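Local coordinates for Non-structural polyprotein (Sindbis virus, PDB 4GUA) that joins the nsP2 cysteine protease to the macro and zinc-binding domains of nsP3 in an uncleaved precursor that the protease probably processes itself, at residues A[287-293]-A[308-314]; A[558-563]-A[582-588]; A[23-28]-A[73-78]. One frame throughout, in Å; residues are numbered along the deposited sequence.

Contact 1: residues A[287-293]-A[308-314]; sequences KFVRVSA and IFRQLDN
Lys287 O receives two backbone N-H groups: Asn314 N at 2.9 Å and, more weakly, the N of Asp313. These bonds lie at the open end of the beta hairpin of strands 288-294 and 305-312, at one edge of a seven-stranded mixed sheet, whose order 3-2-1-4-5-7-6 is that of SAM-dependent methyltransferases. Pairing is antiparallel: Arg310 N meets Arg290 O at 2.9 Å, and Ser292 and Ile308 exchange two bonds. The register slips at a classic beta bulge, where Val289 and Arg290 both face Arg310; their N atoms give only weak bonds to Arg310 O, and Val289 N also reaches Gln311 O.

On the face carrying Phe288, Val291, Phe309 and Leu312, both faces of the Phe288 ring are covered. Phe309 CB sits over its centre, 3.3 Å from the centroid and 5° off the normal, while Leu312 CD1 covers the opposite face nearer the rim. The two phenyl planes are inclined at 46°. Val291 places CG2 anti to its backbone N, and that methyl rests over a face of the Phe309 ring. Leu256 of helix 237-257 packs on Phe288 and Leu312, and helix 275-286 covers Phe309, so this face is core.

The other face is more polar: Ser292 OG bonds Asp478, and the extended Arg310 chain carries NH2 to Gly341 O.

Beyond the corners at Val289 and Gln311, the side chains of Lys287 and Asn314 run side by side. Nearby, Asp313 turns OD1 to a salt bridge with Arg318. Asn314 ND2 bonds the carbonyl oxygens of Asp509 and Asp511, fixing the rotation of its amide, and Lys287 NZ also bonds Glu513 O. Between the pair, Lys287 NZ approaches Asn314 OD1 in the carbonyl plane, 2.7 Å away, at a C=O...N angle of 152°.

Contact 2: residues A[558-563]-A[582-588]; sequences EIKVLF and MEAIREK
Glu558 reaches across to Arg586 and Met582 between two helices of the nsP3 zinc-binding domain. With CG anti to the backbone N (chi1 -177°), its chain runs out extended. CB and CG pass the methyl that Met582 folds back through two bends, CG at 3.9 Å from CE, and OE1 comes closer, 3.5 Å from Met582 CE. At the tip the carboxylate is gripped side-on by Arg586, one nitrogen to each oxygen: NH2 donates to OE1 on its syn side, though tilted from the carboxylate plane, at 3.0 Å, and NE meets OE2 at 2.8 Å from 48° above that plane. The two bonds fix the guanidinium's orientation, and Met582 CB lies over one of its faces, offset toward the rim.

The rest of the contact is apolar. Ile559 CG1 touches Met582 SD at 4.0 Å, Leu562 CD1 lies against Ile585 CG2 and Arg586 CG, and Phe563 CE1 meets Ile585 CG2 at 3.6 Å; Lys588 CG comes to the edge of that ring.

The axes of the short segments approach to 10.4 Å and differ by 12° in direction; helices 550-562 and 583-588 run nearly parallel here, while helix 566-577 packs against Ile559 and Phe563 through Gln572.

Contact 3: residues A[23-28]-A[73-78]; sequences PILATA and FSKQSI
Ile78 and Ile24 lead the apolar group, their side chains sliding past each other in opposite directions with Ile24 CG1 at 3.9 Å from Ile78 CB. Ile78 CD1, carried at the end of an extended side chain, lies nearest the carbonyl oxygen of Pro23, between Pro23 CB and Thr27 CG2 at 3.9 and 3.8 Å. The second anchor is Phe73: Ala28 CB lies 3.7 Å from its CE1 and Ile24 CG2 3.9 Å from its CD1, with Leu25 CD2 more distant. Leu25 and Phe73 also meet helix 52-64, so their side of the contact is core.

Polar groups bond around this patch rather than across it. Ile24 O lies at the edge of the Phe73 ring, near its plane, and is taken by Thr27 OG1 at 2.8 Å within the last turn of helix 16-27. That hydroxyl also bonds Tyr105 N, tying the helix end to a further loop. Lys75 NZ approaches Thr27, although its chain is doubtfully modelled.

In this C9 protease region helix 16-27 is probably the counterpart of the helix that begins at the nucleophile in papain-like enzymes; the contact lies at its C-terminal end. Backbone bonds of Phe73, Lys75 and Ile78 to Gly104 and Tyr103 fix the loop, whereas the meeting itself is made of carbon-carbon contacts, which carry little direction.

How the contacts relate
Contact 3 comes first along the chain, in the protease region; contact 1 follows in the methyltransferase-like sheet and contact 2 closes the series in the zinc-binding domain, whose zinc ion four cysteines hold. They share no helix, strand or sheet. Centres of contacts 1 and 2 are 38 Å apart, on opposite sides of the chain's centre; contacts 1 and 3 are 37 Å apart and contacts 2 and 3 are 30 Å apart, again between centres. They lie in different parts of the precursor, and contact 1 also bonds Asp478, Asp509, Asp511 and Glu513 near the macro and zinc-binding regions, consistent with modules packed together.

Contact 1: residues A[287-293]-A[308-314]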
loop_
_atom_site.group_PDB
_atom_site.type_symbol
_atom_site.label_atom_id
_atom_site.label_comp_id
_atom_site.label_asym_id
_atom_site.label_seq_id
_atom_site.Cartn_x
_atom_site.Cartn_y
_atom_site.Cartn_z
ATOM N N LYS A 287 7.208 -5.416 7.802
ATOM C CA LYS A 287 7.790 -6.204 8.891
ATOM C C LYS A 287 7.088 -7.538 9.165
ATOM O O LYS A 287 7.562 -8.326 9.989
ATOM C CB LYS A 287 7.793 -5.383 10.182
ATOM C CG LYS A 287 8.598 -4.107 10.100
ATOM C CD LYS A 287 8.554 -3.327 11.400
ATOM C CE LYS A 287 9.311 -2.009 11.276
ATOM N NZ LYS A 287 10.722 -2.197 10.855
ATOM N N PHE A 288 5.967 -7.791 8.491
ATOM C CA PHE A 288 5.150 -8.978 8.772
ATOM C C PHE A 288 4.927 -9.832 7.538
ATOM O O PHE A 288 4.962 -9.338 6.413
ATOM C CB PHE A 288 3.793 -8.575 9.352
ATOM C CG PHE A 288 3.875 -7.936 10.705
ATOM C CD1 PHE A 288 4.184 -6.590 10.836
ATOM C CD2 PHE A 288 3.628 -8.679 11.847
ATOM C CE1 PHE A 288 4.260 -5.997 12.084
ATOM C CE2 PHE A 288 3.698 -8.095 13.099
ATOM C CZ PHE A 288 4.016 -6.752 13.219
ATOM N N VAL A 289 4.687 -11.120 7.763
ATOM C CA VAL A 289 4.445 -12.066 6.680
ATOM C C VAL A 289 3.121 -11.757 5.984
ATOM O O VAL A 289 3.044 -11.733 4.754
ATOM C CB VAL A 289 4.396 -13.515 7.213
ATOM C CG1 VAL A 289 4.164 -14.488 6.080
ATOM C CG2 VAL A 289 5.686 -13.863 7.926
ATOM N N ARG A 290 2.089 -11.508 6.785
ATOM C CA ARG A 290 0.758 -11.183 6.281
ATOM C C ARG A 290 0.198 -9.955 6.977
ATOM O O ARG A 290 0.571 -9.639 8.109
ATOM C CB ARG A 290 -0.227 -12.315 6.552
ATOM C CG ARG A 290 -0.079 -13.571 5.736
ATOM C CD ARG A 290 -1.210 -14.499 6.129
ATOM N NE ARG A 290 -1.178 -15.790 5.458
ATOM C CZ ARG A 290 -1.814 -16.072 4.331
ATOM N NH1 ARG A 290 -2.535 -15.145 3.708
ATOM N NH2 ARG A 290 -1.720 -17.292 3.821
ATOM N N VAL A 291 -0.705 -9.262 6.298
ATOM C CA VAL A 291 -1.518 -8.257 6.956
ATOM C C VAL A 291 -2.902 -8.227 6.317
ATOM O O VAL A 291 -3.036 -8.246 5.092
ATOM C CB VAL A 291 -0.853 -6.856 6.932
ATOM C CG1 VAL A 291 -0.411 -6.490 5.534
ATOM C CG2 VAL A 291 -1.801 -5.806 7.489
ATOM N N SER A 292 -3.923 -8.181 7.170
ATOM C CA SER A 292 -5.315 -8.151 6.753
ATOM C C SER A 292 -6.034 -7.124 7.615
ATOM O O SER A 292 -5.390 -6.317 8.283
ATOM C CB SER A 292 -5.965 -9.522 6.910
ATOM O OG SER A 292 -7.210 -9.571 6.224
ATOM N N ALA A 293 -7.362 -7.115 7.549
ATOM C CA ALA A 293 -8.173 -6.176 8.318
ATOM C C ALA A 293 -9.486 -6.814 8.738
ATOM O O ALA A 293 -9.912 -7.831 8.183
ATOM C CB ALA A 293 -8.448 -4.930 7.501
ATOM N N ILE A 308 -4.686 -6.111 11.187
ATOM C CA ILE A 308 -4.052 -7.303 11.732
ATOM C C ILE A 308 -2.748 -7.642 11.003
ATOM O O ILE A 308 -2.760 -8.101 9.872
ATOM C CB ILE A 308 -5.032 -8.486 11.617
ATOM C CG1 ILE A 308 -6.341 -8.126 12.325
ATOM C CG2 ILE A 308 -4.432 -9.749 12.209
ATOM C CD1 ILE A 308 -7.478 -9.069 12.050
ATOM N N PHE A 309 -1.623 -7.406 11.668
ATOM C CA PHE A 309 -0.307 -7.775 11.154
ATOM C C PHE A 309 0.118 -9.112 11.771
ATOM O O PHE A 309 0.214 -9.226 12.991
ATOM C CB PHE A 309 0.715 -6.689 11.519
ATOM C CG PHE A 309 0.342 -5.315 11.032
ATOM C CD1 PHE A 309 -0.516 -4.513 11.764
ATOM C CD2 PHE A 309 0.853 -4.819 9.845
ATOM C CE1 PHE A 309 -0.866 -3.240 11.314
ATOM C CE2 PHE A 309 0.510 -3.547 9.392
ATOM C CZ PHE A 309 -0.350 -2.761 10.129
ATOM N N ARG A 310 0.388 -10.116 10.937
ATOM C CA ARG A 310 0.634 -11.473 11.432
ATOM C C ARG A 310 2.077 -11.931 11.234
ATOM O O ARG A 310 2.626 -11.810 10.134
ATOM C CB ARG A 310 -0.273 -12.466 10.706
ATOM C CG ARG A 310 -1.747 -12.330 10.997
ATOM C CD ARG A 310 -2.536 -13.399 10.252
ATOM N NE ARG A 310 -3.970 -13.157 10.324
ATOM C CZ ARG A 310 -4.707 -13.387 11.404
ATOM N NH1 ARG A 310 -4.143 -13.867 12.508
ATOM N NH2 ARG A 310 -6.006 -13.138 11.389
ATOM N N GLN A 311 2.654 -12.525 12.282
ATOM C CA GLN A 311 4.000 -13.090 12.211
ATOM C C GLN A 311 5.116 -12.091 11.920
ATOM O O GLN A 311 5.569 -11.972 10.777
ATOM C CB GLN A 311 4.056 -14.217 11.189
ATOM C CG GLN A 311 3.231 -15.422 11.550
ATOM C CD GLN A 311 3.367 -16.513 10.513
ATOM O OE1 GLN A 311 3.944 -17.564 10.777
ATOM N NE2 GLN A 311 2.844 -16.261 9.314
ATOM N N LEU A 312 5.535 -11.358 12.950
ATOM C CA LEU A 312 6.592 -10.363 12.795
ATOM C C LEU A 312 7.952 -11.026 12.679
ATOM O O LEU A 312 8.404 -11.677 13.613
ATOM C CB LEU A 312 6.627 -9.489 14.051
ATOM C CG LEU A 312 7.882 -8.641 14.292
ATOM C CD1 LEU A 312 7.866 -7.414 13.408
ATOM C CD2 LEU A 312 7.985 -8.247 15.752
ATOM N N ASP A 313 8.584 -10.894 11.513
ATOM C CA ASP A 313 10.015 -11.155 11.368
ATOM C C ASP A 313 10.854 -9.876 11.194
ATOM O O ASP A 313 12.086 -9.935 11.101
ATOM C CB ASP A 313 10.273 -12.143 10.231
ATOM C CG ASP A 313 9.774 -11.640 8.897
ATOM O OD1 ASP A 313 9.493 -10.428 8.781
ATOM O OD2 ASP A 313 9.650 -12.460 7.960
ATOM N N ASN A 314 10.182 -8.729 11.130
ATOM C CA ASN A 314 10.843 -7.443 10.890
ATOM C C ASN A 314 11.808 -7.486 9.701
ATOM O O ASN A 314 12.963 -7.067 9.791
ATOM C CB ASN A 314 11.592 -6.973 12.141
ATOM C CG ASN A 314 12.088 -5.543 12.021
ATOM O OD1 ASN A 314 11.454 -4.702 11.383
ATOM N ND2 ASN A 314 13.237 -5.268 12.617
#

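Contact 2: residues A[558-563]-A[582-588]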
loop_
_atom_site.group_PDB
_atom_site.type_symbol
_atom_site.label_atom_id
_atom_site.label_comp_id
_atom_site.label_asym_id
_atom_site.label_seq_id
_atom_site.Cartn_x
_atom_site.Cartn_y
_atom_site.Cartn_z
ATOM N N GLU A 558 -0.393 10.189 -14.978
ATOM C CA GLU A 558 -1.565 10.694 -15.670
ATOM C C GLU A 558 -1.857 9.836 -16.879
ATOM O O GLU A 558 -3.013 9.571 -17.183
ATOM C CB GLU A 558 -1.354 12.151 -16.082
ATOM C CG GLU A 558 -2.559 12.792 -16.739
ATOM C CD GLU A 558 -2.410 14.290 -16.888
ATOM O OE1 GLU A 558 -1.305 14.816 -16.626
ATOM O OE2 GLU A 558 -3.397 14.946 -17.274
ATOM N N ILE A 559 -0.803 9.374 -17.543
ATOM C CA ILE A 559 -0.957 8.558 -18.738
ATOM C C ILE A 559 -1.630 7.246 -18.332
ATOM O O ILE A 559 -2.498 6.737 -19.039
ATOM C CB ILE A 559 0.404 8.292 -19.429
ATOM C CG1 ILE A 559 0.920 9.575 -20.093
ATOM C CG2 ILE A 559 0.275 7.199 -20.484
ATOM C CD1 ILE A 559 2.300 9.447 -20.719
ATOM N N LYS A 560 -1.232 6.714 -17.179
ATOM C CA LYS A 560 -1.838 5.503 -16.639
ATOM C C LYS A 560 -3.296 5.729 -16.245
ATOM O O LYS A 560 -4.124 4.824 -16.335
ATOM C CB LYS A 560 -1.041 5.045 -15.419
ATOM C CG LYS A 560 -1.197 3.584 -15.002
ATOM C CD LYS A 560 -1.886 2.685 -16.023
ATOM C CE LYS A 560 -2.312 1.382 -15.373
ATOM N NZ LYS A 560 -1.148 0.678 -14.762
ATOM N N VAL A 561 -3.620 6.938 -15.815
ATOM C CA VAL A 561 -5.007 7.251 -15.504
ATOM C C VAL A 561 -5.840 7.275 -16.782
ATOM O O VAL A 561 -6.963 6.770 -16.796
ATOM C CB VAL A 561 -5.119 8.599 -14.759
ATOM C CG1 VAL A 561 -6.557 9.064 -14.661
ATOM C CG2 VAL A 561 -4.510 8.477 -13.375
ATOM N N LEU A 562 -5.281 7.837 -17.852
ATOM C CA LEU A 562 -5.984 7.978 -19.133
ATOM C C LEU A 562 -6.117 6.654 -19.883
ATOM O O LEU A 562 -7.023 6.475 -20.696
ATOM C CB LEU A 562 -5.233 8.964 -20.028
ATOM C CG LEU A 562 -5.086 10.388 -19.495
ATOM C CD1 LEU A 562 -4.067 11.161 -20.324
ATOM C CD2 LEU A 562 -6.427 11.102 -19.467
ATOM N N PHE A 563 -5.182 5.748 -19.634
ATOM C CA PHE A 563 -5.151 4.464 -20.313
ATOM C C PHE A 563 -4.965 3.367 -19.274
ATOM O O PHE A 563 -3.851 2.889 -19.060
ATOM C CB PHE A 563 -4.017 4.441 -21.338
ATOM C CG PHE A 563 -4.147 5.494 -22.405
ATOM C CD1 PHE A 563 -3.717 6.787 -22.167
ATOM C CD2 PHE A 563 -4.689 5.192 -23.640
ATOM C CE1 PHE A 563 -3.831 7.760 -23.136
ATOM C CE2 PHE A 563 -4.806 6.165 -24.614
ATOM C CZ PHE A 563 -4.376 7.451 -24.358
ATOM N N MET A 582 2.051 16.174 -23.490
ATOM C CA MET A 582 0.902 15.681 -22.741
ATOM C C MET A 582 -0.423 16.077 -23.361
ATOM O O MET A 582 -1.260 15.222 -23.603
ATOM C CB MET A 582 0.970 16.130 -21.276
ATOM C CG MET A 582 1.947 15.307 -20.414
ATOM S SD MET A 582 1.623 13.523 -20.364
ATOM C CE MET A 582 0.012 13.481 -19.592
ATOM N N GLU A 583 -0.619 17.371 -23.602
ATOM C CA GLU A 583 -1.881 17.852 -24.157
ATOM C C GLU A 583 -2.352 16.956 -25.297
ATOM O O GLU A 583 -3.543 16.662 -25.407
ATOM C CB GLU A 583 -1.738 19.270 -24.706
ATOM C CG GLU A 583 -0.498 19.494 -25.561
ATOM C CD GLU A 583 -0.723 20.517 -26.675
ATOM O OE1 GLU A 583 -1.379 21.552 -26.428
ATOM O OE2 GLU A 583 -0.249 20.273 -27.808
ATOM N N ALA A 584 -1.422 16.527 -26.144
ATOM C CA ALA A 584 -1.766 15.707 -27.302
ATOM C C ALA A 584 -2.326 14.359 -26.861
ATOM O O ALA A 584 -3.302 13.870 -27.424
ATOM C CB ALA A 584 -0.552 15.506 -28.179
ATOM N N ILE A 585 -1.689 13.756 -25.864
ATOM C CA ILE A 585 -2.123 12.466 -25.338
ATOM C C ILE A 585 -3.472 12.600 -24.636
ATOM O O ILE A 585 -4.284 11.675 -24.640
ATOM C CB ILE A 585 -1.086 11.874 -24.369
ATOM C CG1 ILE A 585 0.246 11.679 -25.096
ATOM C CG2 ILE A 585 -1.588 10.559 -23.793
ATOM C CD1 ILE A 585 0.984 10.423 -24.713
ATOM N N ARG A 586 -3.711 13.758 -24.033
ATOM C CA ARG A 586 -4.971 14.000 -23.357
ATOM C C ARG A 586 -6.089 14.090 -24.393
ATOM O O ARG A 586 -7.214 13.663 -24.137
ATOM C CB ARG A 586 -4.903 15.279 -22.525
ATOM C CG ARG A 586 -3.907 15.225 -21.384
ATOM C CD ARG A 586 -3.902 16.528 -20.602
ATOM N NE ARG A 586 -2.900 16.519 -19.537
ATOM C CZ ARG A 586 -1.918 17.405 -19.395
ATOM N NH1 ARG A 586 -1.777 18.420 -20.236
ATOM N NH2 ARG A 586 -1.070 17.280 -18.388
ATOM N N GLU A 587 -5.778 14.664 -25.557
ATOM C CA GLU A 587 -6.695 14.645 -26.698
ATOM C C GLU A 587 -6.913 13.225 -27.216
ATOM O O GLU A 587 -8.029 12.852 -27.569
ATOM C CB GLU A 587 -6.185 15.544 -27.825
ATOM C CG GLU A 587 -7.196 16.589 -28.276
ATOM C CD GLU A 587 -6.766 18.005 -27.946
ATOM O OE1 GLU A 587 -7.174 18.514 -26.880
ATOM O OE2 GLU A 587 -6.014 18.606 -28.746
ATOM N N LYS A 588 -5.844 12.433 -27.250
ATOM C CA LYS A 588 -5.930 11.032 -27.659
ATOM C C LYS A 588 -6.905 10.262 -26.756
ATOM O O LYS A 588 -7.433 9.220 -27.140
ATOM C CB LYS A 588 -4.516 10.408 -27.657
ATOM C CG LYS A 588 -4.410 8.900 -27.966
ATOM C CD LYS A 588 -5.308 8.376 -29.092
ATOM C CE LYS A 588 -4.873 6.969 -29.519
ATOM N NZ LYS A 588 -6.026 6.041 -29.706
#

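Contact 3: residues A[23-28]-A[73-78]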
loop_
_atom_site.group_PDB
_atom_site.type_symbol
_atom_site.label_atom_id
_atom_site.label_comp_id
_atom_site.label_asym_id
_atom_site.label_seq_id
_atom_site.Cartn_x
_atom_site.Cartn_y
_atom_site.Cartn_z
ATOM N N PRO A 23 8.010 29.110 8.692
ATOM C CA PRO A 23 8.652 29.775 7.552
ATOM C C PRO A 23 8.364 29.090 6.210
ATOM O O PRO A 23 8.363 29.749 5.172
ATOM C CB PRO A 23 10.147 29.705 7.902
ATOM C CG PRO A 23 10.277 28.546 8.785
ATOM C CD PRO A 23 9.002 28.508 9.598
ATOM N N ILE A 24 8.120 27.786 6.224
ATOM C CA ILE A 24 7.787 27.087 4.993
ATOM C C ILE A 24 6.415 27.536 4.518
ATOM O O ILE A 24 6.218 27.791 3.330
ATOM C CB ILE A 24 7.813 25.564 5.185
ATOM C CG1 ILE A 24 9.255 25.112 5.413
ATOM C CG2 ILE A 24 7.240 24.855 3.966
ATOM C CD1 ILE A 24 9.386 23.693 5.899
ATOM N N LEU A 25 5.480 27.685 5.451
ATOM C CA LEU A 25 4.153 28.188 5.114
ATOM C C LEU A 25 4.227 29.623 4.571
ATOM O O LEU A 25 3.464 30.011 3.688
ATOM C CB LEU A 25 3.238 28.128 6.338
ATOM C CG LEU A 25 3.019 26.739 6.954
ATOM C CD1 LEU A 25 2.057 26.806 8.131
ATOM C CD2 LEU A 25 2.512 25.758 5.906
ATOM N N ALA A 26 5.164 30.400 5.094
ATOM C CA ALA A 26 5.329 31.786 4.679
ATOM C C ALA A 26 5.607 31.929 3.180
ATOM O O ALA A 26 5.130 32.869 2.550
ATOM C CB ALA A 26 6.427 32.412 5.464
ATOM N N THR A 27 6.382 31.015 2.606
ATOM C CA THR A 27 6.712 31.109 1.186
ATOM C C THR A 27 5.458 31.011 0.329
ATOM O O THR A 27 5.439 31.468 -0.812
ATOM C CB THR A 27 7.675 29.998 0.735
ATOM O OG1 THR A 27 7.020 28.724 0.841
ATOM C CG2 THR A 27 8.937 29.995 1.574
ATOM N N ALA A 28 4.418 30.403 0.884
ATOM C CA ALA A 28 3.155 30.235 0.181
ATOM C C ALA A 28 2.175 31.341 0.534
ATOM O O ALA A 28 1.019 31.302 0.120
ATOM C CB ALA A 28 2.548 28.882 0.513
ATOM N N PHE A 73 4.535 22.351 -2.353
ATOM C CA PHE A 73 5.559 22.700 -1.368
ATOM C C PHE A 73 6.962 22.143 -1.664
ATOM O O PHE A 73 7.817 22.136 -0.779
ATOM C CB PHE A 73 5.096 22.360 0.045
ATOM C CG PHE A 73 4.177 23.391 0.625
ATOM C CD1 PHE A 73 4.679 24.588 1.097
ATOM C CD2 PHE A 73 2.814 23.176 0.681
ATOM C CE1 PHE A 73 3.839 25.547 1.626
ATOM C CE2 PHE A 73 1.968 24.132 1.211
ATOM C CZ PHE A 73 2.479 25.318 1.681
ATOM N N SER A 74 7.165 21.614 -2.871
ATOM C CA SER A 74 8.371 20.853 -3.214
ATOM C C SER A 74 9.563 21.674 -3.721
ATOM O O SER A 74 10.577 21.122 -4.153
ATOM C CB SER A 74 8.030 19.779 -4.248
ATOM O OG SER A 74 7.919 18.506 -3.638
ATOM N N LYS A 75 9.436 22.989 -3.695
ATOM C CA LYS A 75 10.542 23.868 -4.027
ATOM C C LYS A 75 11.550 23.801 -2.883
ATOM O O LYS A 75 11.172 23.928 -1.716
ATOM C CB LYS A 75 9.973 25.265 -4.253
ATOM C CG LYS A 75 10.929 26.429 -4.256
ATOM C CD LYS A 75 10.377 27.375 -3.182
ATOM C CE LYS A 75 10.596 28.856 -3.414
ATOM N NZ LYS A 75 9.930 29.666 -2.333
ATOM N N GLN A 76 12.830 23.594 -3.194
ATOM C CA GLN A 76 13.784 23.308 -2.128
ATOM C C GLN A 76 14.320 24.616 -1.610
ATOM O O GLN A 76 15.262 25.170 -2.154
ATOM C CB GLN A 76 14.973 22.506 -2.669
ATOM C CG GLN A 76 14.612 21.256 -3.435
ATOM C CD GLN A 76 13.908 20.249 -2.572
ATOM O OE1 GLN A 76 12.688 20.111 -2.632
ATOM N NE2 GLN A 76 14.672 19.539 -1.747
ATOM N N SER A 77 13.806 25.041 -0.474
ATOM C CA SER A 77 14.109 26.367 0.023
ATOM C C SER A 77 14.571 26.298 1.452
ATOM O O SER A 77 15.731 26.548 1.766
ATOM C CB SER A 77 12.859 27.243 -0.027
ATOM O OG SER A 77 12.398 27.465 -1.347
ATOM N N ILE A 78 13.625 25.950 2.311
ATOM C CA ILE A 78 13.846 25.899 3.733
ATOM C C ILE A 78 13.882 24.454 4.176
ATOM O O ILE A 78 12.945 23.701 3.931
ATOM C CB ILE A 78 12.722 26.625 4.453
ATOM C CG1 ILE A 78 12.587 28.036 3.868
ATOM C CG2 ILE A 78 12.974 26.636 5.953
ATOM C CD1 ILE A 78 11.341 28.757 4.303
#